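Local coordinates for protein succinate dehydrogenase (Membrane anchor subunit) (Mycolicibacterium smegmatis, PDB 7D6V) that anchors the Sdh1 succinate dehydrogenase in the mycobacterial membrane, binds an iron-sulfur cluster, and probably takes part in electron transfer to quinone, at residues 50-55 and 66-71; 59-64 and 259-264; 73-78 and 99-104. All coordinates share one frame; numbering follows the deposited sequence.

Interaction 1 of 3, residues 50-55 and 66-71; sequences TIRAFW and YLTPFY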
loop_
_atom_site.group_PDB
_atom_site.type_symbol
_atom_site.label_atom_id
_atom_site.label_comp_id
_atom_site.label_asym_id
_atom_site.label_seq_id
_atom_site.Cartn_x
_atom_site.Cartn_y
_atom_site.Cartn_z
ATOM N N THR C 50 -27.273 34.608 -21.380
ATOM C CA THR C 50 -27.736 34.859 -22.739
ATOM C C THR C 50 -28.723 36.018 -22.777
ATOM O O THR C 50 -28.583 36.944 -23.591
ATOM C CB THR C 50 -28.375 33.596 -23.311
ATOM O OG1 THR C 50 -27.584 32.460 -22.950
ATOM C CG2 THR C 50 -28.466 33.687 -24.823
ATOM N N ILE C 51 -29.722 35.995 -21.890
ATOM C CA ILE C 51 -30.729 37.051 -21.898
ATOM C C ILE C 51 -30.081 38.407 -21.640
ATOM O O ILE C 51 -30.340 39.385 -22.352
ATOM C CB ILE C 51 -31.836 36.751 -20.871
ATOM C CG1 ILE C 51 -32.589 35.478 -21.255
ATOM C CG2 ILE C 51 -32.795 37.919 -20.772
ATOM C CD1 ILE C 51 -33.639 35.068 -20.245
ATOM N N ARG C 52 -29.208 38.483 -20.633
ATOM C CA ARG C 52 -28.622 39.768 -20.280
ATOM C C ARG C 52 -27.632 40.251 -21.330
ATOM O O ARG C 52 -27.536 41.458 -21.574
ATOM C CB ARG C 52 -27.954 39.683 -18.911
ATOM C CG ARG C 52 -28.872 40.078 -17.777
ATOM C CD ARG C 52 -29.369 41.497 -17.961
ATOM N NE ARG C 52 -28.324 42.472 -17.679
ATOM C CZ ARG C 52 -28.387 43.755 -18.012
ATOM N NH1 ARG C 52 -29.451 44.226 -18.645
ATOM N NH2 ARG C 52 -27.385 44.565 -17.714
ATOM N N ALA C 53 -26.896 39.336 -21.964
ATOM C CA ALA C 53 -25.951 39.731 -22.996
ATOM C C ALA C 53 -26.657 40.232 -24.244
ATOM O O ALA C 53 -26.147 41.131 -24.920
ATOM C CB ALA C 53 -25.035 38.559 -23.341
ATOM N N PHE C 54 -27.817 39.674 -24.573
ATOM C CA PHE C 54 -28.541 40.136 -25.748
ATOM C C PHE C 54 -29.578 41.209 -25.441
ATOM O O PHE C 54 -30.236 41.688 -26.367
ATOM C CB PHE C 54 -29.209 38.957 -26.452
ATOM C CG PHE C 54 -28.255 38.124 -27.248
ATOM C CD1 PHE C 54 -27.825 38.546 -28.491
ATOM C CD2 PHE C 54 -27.776 36.929 -26.749
ATOM C CE1 PHE C 54 -26.944 37.790 -29.221
ATOM C CE2 PHE C 54 -26.893 36.167 -27.479
ATOM C CZ PHE C 54 -26.477 36.598 -28.716
ATOM N N TRP C 55 -29.743 41.601 -24.176
ATOM C CA TRP C 55 -30.730 42.630 -23.860
ATOM C C TRP C 55 -30.392 43.958 -24.524
ATOM O O TRP C 55 -31.276 44.634 -25.061
ATOM C CB TRP C 55 -30.852 42.812 -22.350
ATOM C CG TRP C 55 -32.101 43.529 -21.986
ATOM C CD1 TRP C 55 -32.258 44.869 -21.821
ATOM C CD2 TRP C 55 -33.389 42.944 -21.777
ATOM N NE1 TRP C 55 -33.562 45.158 -21.508
ATOM C CE2 TRP C 55 -34.277 43.991 -21.476
ATOM C CE3 TRP C 55 -33.875 41.636 -21.809
ATOM C CZ2 TRP C 55 -35.622 43.770 -21.204
ATOM C CZ3 TRP C 55 -35.208 41.420 -21.542
ATOM C CH2 TRP C 55 -36.067 42.480 -21.242
ATOM N N TYR C 66 -19.869 52.723 -14.150
ATOM C CA TYR C 66 -20.049 51.308 -13.867
ATOM C C TYR C 66 -20.397 50.589 -15.157
ATOM O O TYR C 66 -21.317 51.000 -15.868
ATOM C CB TYR C 66 -21.159 51.082 -12.840
ATOM C CG TYR C 66 -20.836 51.508 -11.435
ATOM C CD1 TYR C 66 -19.531 51.540 -10.976
ATOM C CD2 TYR C 66 -21.846 51.863 -10.557
ATOM C CE1 TYR C 66 -19.242 51.927 -9.685
ATOM C CE2 TYR C 66 -21.569 52.247 -9.268
ATOM C CZ TYR C 66 -20.267 52.277 -8.835
ATOM O OH TYR C 66 -19.991 52.662 -7.549
ATOM N N LEU C 67 -19.672 49.515 -15.453
ATOM C CA LEU C 67 -19.898 48.734 -16.659
ATOM C C LEU C 67 -19.966 47.261 -16.297
ATOM O O LEU C 67 -19.079 46.743 -15.612
ATOM C CB LEU C 67 -18.798 48.977 -17.692
ATOM C CG LEU C 67 -18.958 48.245 -19.023
ATOM C CD1 LEU C 67 -20.223 48.687 -19.731
ATOM C CD2 LEU C 67 -17.747 48.481 -19.892
ATOM N N THR C 68 -21.019 46.598 -16.752
ATOM C CA THR C 68 -21.168 45.172 -16.514
ATOM C C THR C 68 -20.063 44.398 -17.227
ATOM O O THR C 68 -19.701 44.734 -18.360
ATOM C CB THR C 68 -22.535 44.697 -17.004
ATOM O OG1 THR C 68 -23.568 45.425 -16.333
ATOM C CG2 THR C 68 -22.711 43.238 -16.720
ATOM N N PRO C 69 -19.498 43.365 -16.597
ATOM C CA PRO C 69 -18.535 42.509 -17.309
ATOM C C PRO C 69 -19.122 41.799 -18.515
ATOM O O PRO C 69 -18.368 41.443 -19.428
ATOM C CB PRO C 69 -18.094 41.509 -16.234
ATOM C CG PRO C 69 -18.380 42.179 -14.948
ATOM C CD PRO C 69 -19.582 43.032 -15.167
ATOM N N PHE C 70 -20.436 41.570 -18.550
ATOM C CA PHE C 70 -21.065 40.952 -19.709
ATOM C C PHE C 70 -21.139 41.888 -20.906
ATOM O O PHE C 70 -21.491 41.438 -22.001
ATOM C CB PHE C 70 -22.463 40.449 -19.344
ATOM C CG PHE C 70 -22.463 39.146 -18.594
ATOM C CD1 PHE C 70 -23.285 38.956 -17.504
ATOM C CD2 PHE C 70 -21.641 38.108 -18.988
ATOM C CE1 PHE C 70 -23.287 37.766 -16.815
ATOM C CE2 PHE C 70 -21.639 36.912 -18.301
ATOM C CZ PHE C 70 -22.464 36.743 -17.213
ATOM N N TYR C 71 -20.827 43.171 -20.723
ATOM C CA TYR C 71 -20.756 44.137 -21.812
ATOM C C TYR C 71 -19.393 44.816 -21.867
ATOM O O TYR C 71 -19.279 45.906 -22.432
ATOM C CB TYR C 71 -21.842 45.207 -21.666
ATOM C CG TYR C 71 -23.246 44.758 -21.981
ATOM C CD1 TYR C 71 -23.917 43.882 -21.143
ATOM C CD2 TYR C 71 -23.910 45.229 -23.104
ATOM C CE1 TYR C 71 -25.199 43.476 -21.423
ATOM C CE2 TYR C 71 -25.195 44.829 -23.389
ATOM C CZ TYR C 71 -25.833 43.952 -22.545
ATOM O OH TYR C 71 -27.115 43.549 -22.823
#
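Tyr71 meets Arg52 because its CG lies beside the backbone N and opposite the carbonyl carbon (chi1 -73°), which carries the phenol across to the helix backbone. The Arg52 chain bends twice, at chi2 (-59°) and chi3 (-74°), and brings its guanidinium round toward Thr68. The one hydrogen bond across the contact runs from Tyr71 OH to Arg52 O, at 2.5 Å, very short and of uncertain exact length at this resolution. The acceptor sits at the edge of the tyrosine ring, near its plane. The backbone N of Gly56 also bonds to this hydroxyl, so the phenol oxygen joins two polar backbone atoms. Trp55 adds its CB, 3.8 Å from Tyr71 OH.

The side chains of Arg52 and Thr68 cross at about a right angle. Thr68 OG1 lies 4.1 Å from Arg52 NH2, at the edge of the guanidinium and near its plane, which is contact without a bond. The charge of Arg52 is met outside the pair. NE forms a salt bridge with Asp255 of helix 240-264, while NH1 and NH2 bond to Ser57 O and Ala58 O. Tyr71 also stacks its ring on Tyr59. The backbones come closest at Ala53 and Phe70. The arrangement is a helix-to-hairpin junction: the last turn of helix 33-55, probably a membrane-spanning helix, is tied to the chain that leaves the two-stranded antiparallel hairpin.

Interaction 2 of 3, residues 59-64 and 259-264; sequences YWVADY and MLVASG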
loop_
_atom_site.group_PDB
_atom_site.type_symbol
_atom_site.label_atom_id
_atom_site.label_comp_id
_atom_site.label_asym_id
_atom_site.label_seq_id
_atom_site.Cartn_x
_atom_site.Cartn_y
_atom_site.Cartn_z
ATOM N N TYR C 59 -26.755 48.630 -18.834
ATOM C CA TYR C 59 -25.442 48.051 -18.602
ATOM C C TYR C 59 -24.379 49.073 -18.224
ATOM O O TYR C 59 -23.234 48.680 -17.984
ATOM C CB TYR C 59 -24.977 47.275 -19.847
ATOM C CG TYR C 59 -24.888 48.119 -21.096
ATOM C CD1 TYR C 59 -23.724 48.800 -21.415
ATOM C CD2 TYR C 59 -25.971 48.242 -21.951
ATOM C CE1 TYR C 59 -23.638 49.575 -22.547
ATOM C CE2 TYR C 59 -25.894 49.014 -23.087
ATOM C CZ TYR C 59 -24.725 49.680 -23.381
ATOM O OH TYR C 59 -24.641 50.452 -24.511
ATOM N N TRP C 60 -24.713 50.359 -18.157
ATOM C CA TRP C 60 -23.728 51.412 -17.958
ATOM C C TRP C 60 -24.319 52.499 -17.078
ATOM O O TRP C 60 -25.396 53.021 -17.377
ATOM C CB TRP C 60 -23.293 51.994 -19.309
ATOM C CG TRP C 60 -22.487 53.256 -19.248
ATOM C CD1 TRP C 60 -22.883 54.495 -19.645
ATOM C CD2 TRP C 60 -21.134 53.390 -18.805
ATOM N NE1 TRP C 60 -21.868 55.397 -19.462
ATOM C CE2 TRP C 60 -20.782 54.744 -18.947
ATOM C CE3 TRP C 60 -20.187 52.500 -18.295
ATOM C CZ2 TRP C 60 -19.528 55.227 -18.596
ATOM C CZ3 TRP C 60 -18.944 52.983 -17.948
ATOM C CH2 TRP C 60 -18.626 54.331 -18.101
ATOM N N VAL C 61 -23.620 52.839 -15.998
ATOM C CA VAL C 61 -23.961 53.990 -15.170
ATOM C C VAL C 61 -23.029 55.130 -15.550
ATOM O O VAL C 61 -21.812 55.044 -15.344
ATOM C CB VAL C 61 -23.855 53.668 -13.673
ATOM C CG1 VAL C 61 -24.495 54.772 -12.859
ATOM C CG2 VAL C 61 -24.503 52.340 -13.364
ATOM N N ALA C 62 -23.599 56.203 -16.098
ATOM C CA ALA C 62 -22.784 57.316 -16.568
ATOM C C ALA C 62 -22.141 58.071 -15.410
ATOM O O ALA C 62 -21.021 58.576 -15.542
ATOM C CB ALA C 62 -23.629 58.259 -17.419
ATOM N N ASP C 63 -22.837 58.168 -14.275
ATOM C CA ASP C 63 -22.347 58.980 -13.165
ATOM C C ASP C 63 -21.091 58.385 -12.542
ATOM O O ASP C 63 -20.097 59.089 -12.332
ATOM C CB ASP C 63 -23.438 59.135 -12.111
ATOM C CG ASP C 63 -24.257 60.386 -12.305
ATOM O OD1 ASP C 63 -24.925 60.814 -11.343
ATOM O OD2 ASP C 63 -24.229 60.947 -13.420
ATOM N N TYR C 64 -21.116 57.092 -12.233
ATOM C CA TYR C 64 -20.028 56.446 -11.516
ATOM C C TYR C 64 -19.224 55.507 -12.396
ATOM O O TYR C 64 -18.397 54.752 -11.878
ATOM C CB TYR C 64 -20.574 55.693 -10.303
ATOM C CG TYR C 64 -21.660 56.446 -9.579
ATOM C CD1 TYR C 64 -21.474 57.762 -9.189
ATOM C CD2 TYR C 64 -22.875 55.848 -9.301
ATOM C CE1 TYR C 64 -22.464 58.459 -8.543
ATOM C CE2 TYR C 64 -23.871 56.536 -8.648
ATOM C CZ TYR C 64 -23.661 57.840 -8.272
ATOM O OH TYR C 64 -24.657 58.525 -7.621
ATOM N N MET C 259 -27.449 46.331 -13.365
ATOM C CA MET C 259 -28.716 46.519 -14.061
ATOM C C MET C 259 -29.723 47.265 -13.198
ATOM O O MET C 259 -30.434 48.152 -13.686
ATOM C CB MET C 259 -29.284 45.167 -14.475
ATOM C CG MET C 259 -30.579 45.253 -15.250
ATOM S SD MET C 259 -31.175 43.623 -15.718
ATOM C CE MET C 259 -31.708 43.004 -14.129
ATOM N N LEU C 260 -29.812 46.907 -11.915
ATOM C CA LEU C 260 -30.743 47.593 -11.026
ATOM C C LEU C 260 -30.411 49.073 -10.921
ATOM O O LEU C 260 -31.307 49.925 -10.955
ATOM C CB LEU C 260 -30.721 46.944 -9.647
ATOM C CG LEU C 260 -31.491 45.639 -9.500
ATOM C CD1 LEU C 260 -31.022 44.908 -8.268
ATOM C CD2 LEU C 260 -32.967 45.934 -9.421
ATOM N N VAL C 261 -29.124 49.398 -10.806
ATOM C CA VAL C 261 -28.731 50.798 -10.676
ATOM C C VAL C 261 -28.968 51.557 -11.979
ATOM O O VAL C 261 -29.411 52.710 -11.962
ATOM C CB VAL C 261 -27.270 50.904 -10.211
ATOM C CG1 VAL C 261 -26.862 52.355 -10.094
ATOM C CG2 VAL C 261 -27.100 50.207 -8.880
ATOM N N ALA C 262 -28.684 50.935 -13.126
ATOM C CA ALA C 262 -28.889 51.627 -14.397
ATOM C C ALA C 262 -30.372 51.874 -14.641
ATOM O O ALA C 262 -30.773 52.973 -15.043
ATOM C CB ALA C 262 -28.283 50.830 -15.542
ATOM N N SER C 263 -31.209 50.858 -14.422
ATOM C CA SER C 263 -32.644 51.036 -14.601
ATOM C C SER C 263 -33.165 52.091 -13.636
ATOM O O SER C 263 -33.612 53.162 -14.056
ATOM C CB SER C 263 -33.375 49.712 -14.387
ATOM O OG SER C 263 -32.996 48.763 -15.367
ATOM N N GLY C 264 -33.109 51.795 -12.341
ATOM C CA GLY C 264 -33.258 52.812 -11.325
ATOM C C GLY C 264 -33.263 52.199 -9.941
ATOM O O GLY C 264 -34.066 51.308 -9.645
#
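Val61 reaches helix 240-264 with one of its two methyl branches in the lead. From its CB the side chain forks. CG2 is the branch that touches the helix, 4.0 Å from CG1 of Val261. It also lies 4.4 Å from the backbone N of Ala262. The other branch is placed anti to the backbone N (chi1 -168°) and stands a little farther off, with Val61 CG1 4.4 Å from Val261 CG1. On the helix side, Val261 offers its own CG1, and its CB is directed toward the hairpin. The two valine side chains cross at about a right angle, so they meet methyl to methyl and do not lie alongside each other.

Ala262 fills the neighbouring position. Its CB also points toward the hairpin and faces backbone atoms there: Trp60 O at 4.1 Å and Tyr59 N at 4.2 Å. The short methyl lets the backbones come close, with the CA atoms of Val61 and Ala262 5.5 Å apart.

The aromatic residues before Val61 turn elsewhere. The side chains of Tyr59 and Trp60 both start away from the helix. The hydroxyl of Tyr59 bonds to the backbone N of Ala80. Trp60 packs on Leu67 of the partner strand and meets the ring of His65 nearly perpendicularly. On the helix, Ser263 OG bonds back to Met259 O at 3.1 Å. Ser263 N reaches that same oxygen from the opposite face of its carbonyl plane.

No hydrogen bond or charge pair joins the two segments. Strand 60-61 therefore rests on the helix through one valine pair and an alanine methyl against strand backbone, a small, partly buried van der Waals contact.

Interaction 3 of 3, residues 73-78 and 99-104; sequences PCVSTA and MAFISL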
loop_
_atom_site.group_PDB
_atom_site.type_symbol
_atom_site.label_atom_id
_atom_site.label_comp_id
_atom_site.label_asym_id
_atom_site.label_seq_id
_atom_site.Cartn_x
_atom_site.Cartn_y
_atom_site.Cartn_z
ATOM N N PRO C 73 -15.882 44.771 -23.043
ATOM C CA PRO C 73 -15.324 45.415 -24.237
ATOM C C PRO C 73 -16.456 45.900 -25.124
ATOM O O PRO C 73 -17.154 45.099 -25.753
ATOM C CB PRO C 73 -14.497 44.303 -24.897
ATOM C CG PRO C 73 -14.421 43.206 -23.880
ATOM C CD PRO C 73 -15.694 43.315 -23.109
ATOM N N CYS C 74 -16.653 47.212 -25.174
ATOM C CA CYS C 74 -17.860 47.807 -25.740
ATOM C C CYS C 74 -17.419 48.707 -26.891
ATOM O O CYS C 74 -17.259 49.917 -26.728
ATOM C CB CYS C 74 -18.602 48.566 -24.627
ATOM S SG CYS C 74 -20.369 48.783 -24.848
ATOM N N VAL C 75 -17.243 48.108 -28.065
ATOM C CA VAL C 75 -16.466 48.701 -29.147
ATOM C C VAL C 75 -17.347 49.159 -30.308
ATOM O O VAL C 75 -16.866 49.287 -31.429
ATOM C CB VAL C 75 -15.379 47.730 -29.633
ATOM C CG1 VAL C 75 -14.437 47.382 -28.501
ATOM C CG2 VAL C 75 -16.012 46.472 -30.194
ATOM N N SER C 76 -18.625 49.415 -30.066
ATOM C CA SER C 76 -19.535 49.848 -31.113
ATOM C C SER C 76 -19.925 51.304 -30.901
ATOM O O SER C 76 -19.851 51.829 -29.788
ATOM C CB SER C 76 -20.788 48.973 -31.151
ATOM O OG SER C 76 -21.851 49.639 -31.802
ATOM N N THR C 77 -20.324 51.962 -31.987
ATOM C CA THR C 77 -20.784 53.340 -31.897
ATOM C C THR C 77 -22.232 53.446 -31.443
ATOM O O THR C 77 -22.722 54.561 -31.244
ATOM C CB THR C 77 -20.613 54.047 -33.245
ATOM O OG1 THR C 77 -21.378 53.367 -34.247
ATOM C CG2 THR C 77 -19.153 54.057 -33.651
ATOM N N ALA C 78 -22.920 52.322 -31.281
ATOM C CA ALA C 78 -24.270 52.292 -30.740
ATOM C C ALA C 78 -24.282 52.161 -29.226
ATOM O O ALA C 78 -25.360 52.061 -28.633
ATOM C CB ALA C 78 -25.064 51.142 -31.368
ATOM N N MET C 99 -23.350 43.136 -27.732
ATOM C CA MET C 99 -22.466 44.294 -27.670
ATOM C C MET C 99 -21.053 43.918 -27.244
ATOM O O MET C 99 -20.120 44.688 -27.488
ATOM C CB MET C 99 -23.047 45.344 -26.726
ATOM C CG MET C 99 -23.808 46.444 -27.443
ATOM S SD MET C 99 -24.005 47.923 -26.443
ATOM C CE MET C 99 -25.334 48.741 -27.315
ATOM N N ALA C 100 -20.874 42.748 -26.637
ATOM C CA ALA C 100 -19.574 42.254 -26.198
ATOM C C ALA C 100 -19.172 41.005 -26.976
ATOM O O ALA C 100 -18.689 40.025 -26.410
ATOM C CB ALA C 100 -19.578 41.974 -24.699
ATOM N N PHE C 101 -19.383 41.032 -28.292
ATOM C CA PHE C 101 -19.059 39.907 -29.159
ATOM C C PHE C 101 -17.564 39.641 -29.255
ATOM O O PHE C 101 -17.173 38.595 -29.780
ATOM C CB PHE C 101 -19.616 40.155 -30.559
ATOM C CG PHE C 101 -18.965 41.307 -31.270
ATOM C CD1 PHE C 101 -17.946 41.089 -32.181
ATOM C CD2 PHE C 101 -19.371 42.606 -31.029
ATOM C CE1 PHE C 101 -17.346 42.143 -32.832
ATOM C CE2 PHE C 101 -18.774 43.662 -31.678
ATOM C CZ PHE C 101 -17.761 43.430 -32.581
ATOM N N ILE C 102 -16.726 40.569 -28.798
ATOM C CA ILE C 102 -15.285 40.357 -28.843
ATOM C C ILE C 102 -14.856 39.349 -27.785
ATOM O O ILE C 102 -14.017 38.480 -28.041
ATOM C CB ILE C 102 -14.551 41.701 -28.684
ATOM C CG1 ILE C 102 -14.763 42.568 -29.925
ATOM C CG2 ILE C 102 -13.071 41.482 -28.420
ATOM C CD1 ILE C 102 -14.189 41.975 -31.185
ATOM N N SER C 103 -15.433 39.435 -26.587
ATOM C CA SER C 103 -14.972 38.657 -25.447
ATOM C C SER C 103 -15.867 37.485 -25.085
ATOM O O SER C 103 -15.360 36.476 -24.595
ATOM C CB SER C 103 -14.833 39.557 -24.216
ATOM O OG SER C 103 -16.024 40.285 -23.998
ATOM N N LEU C 104 -17.177 37.596 -25.296
ATOM C CA LEU C 104 -18.078 36.512 -24.912
ATOM C C LEU C 104 -17.743 35.179 -25.573
ATOM O O LEU C 104 -17.768 34.156 -24.867
ATOM C CB LEU C 104 -19.529 36.915 -25.202
ATOM C CG LEU C 104 -20.147 37.963 -24.275
ATOM C CD1 LEU C 104 -21.597 38.212 -24.646
ATOM C CD2 LEU C 104 -20.033 37.543 -22.821
#
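Pro73 packs on Ser103 and Ala100; the backbones come closest at Pro73 and Ala100. Its CG and CD meet the CB and OG of Ser103, with Pro73 CG 3.7 Å from Ser103 CB. Pro73 CD is 4.4 Å from Ala100 CB. Next along, the sulfurs of Cys74 and Met99 approach to 4.1 Å, with Cys74 SG anti to its own backbone N (chi1 -155°). The Met99 chain is extended beyond CG and runs on past Cys74, so that its CE ends 3.6 Å from Ala78 O. Val75 serves two partners with a single methyl. Its CG2 lies 4.1 Å from Ile102 CG1, with the two side chains crossing near a right angle, and 4.2 Å from Phe101 CE2. Ile102 CG1 in turn sits above one face of the Phe101 ring, offset toward the rim.

Around this shell, side-chain and backbone hydrogen bonds hold the first loop. Ser76 OG accepts from Ala78 N at 2.9 Å in a nearly straight bond (170°), an ST turn that shapes the chain leading to Ala78. The same hydroxyl bonds to Gly91 O, and the backbone of Val75 pairs with Trp89 and Val90. Cys74 O takes a bond from Ser84 OG. On the other side, Leu104 N bonds to Ala100 O as helix 104-112 begins.

Across the contact itself there is no hydrogen bond. Pro73 O and Met99 O, 3.5 Å apart, are both acceptors. The loops are thus joined by apolar and sulfur packing, while several polar groups of 73-78 bond to residues between the segments, such as Ser84 and Gly91.

How the interactions relate
From the N terminus, helix 33-55 runs into the hairpin of strands 60-61 and 66-67. Interaction 1 closes the short loop from 50-55 to 66-71. Interaction 2 opens inside that loop, at 59-64, and closes only at 259-264, so the two cross. They share the hairpin: Val61 N and Tyr66 O probably pair at 2.9 Å. Interaction 3 follows interaction 1 in series. It closes the irregular excursion between 73-78 and 99-104, and is nested within the long loop of interaction 2. Tyr71 packs on Met99 and Ala100, and Tyr59 also reaches Met99. Together they gather helix 33-55, the hairpin, the excursion and helix 240-264.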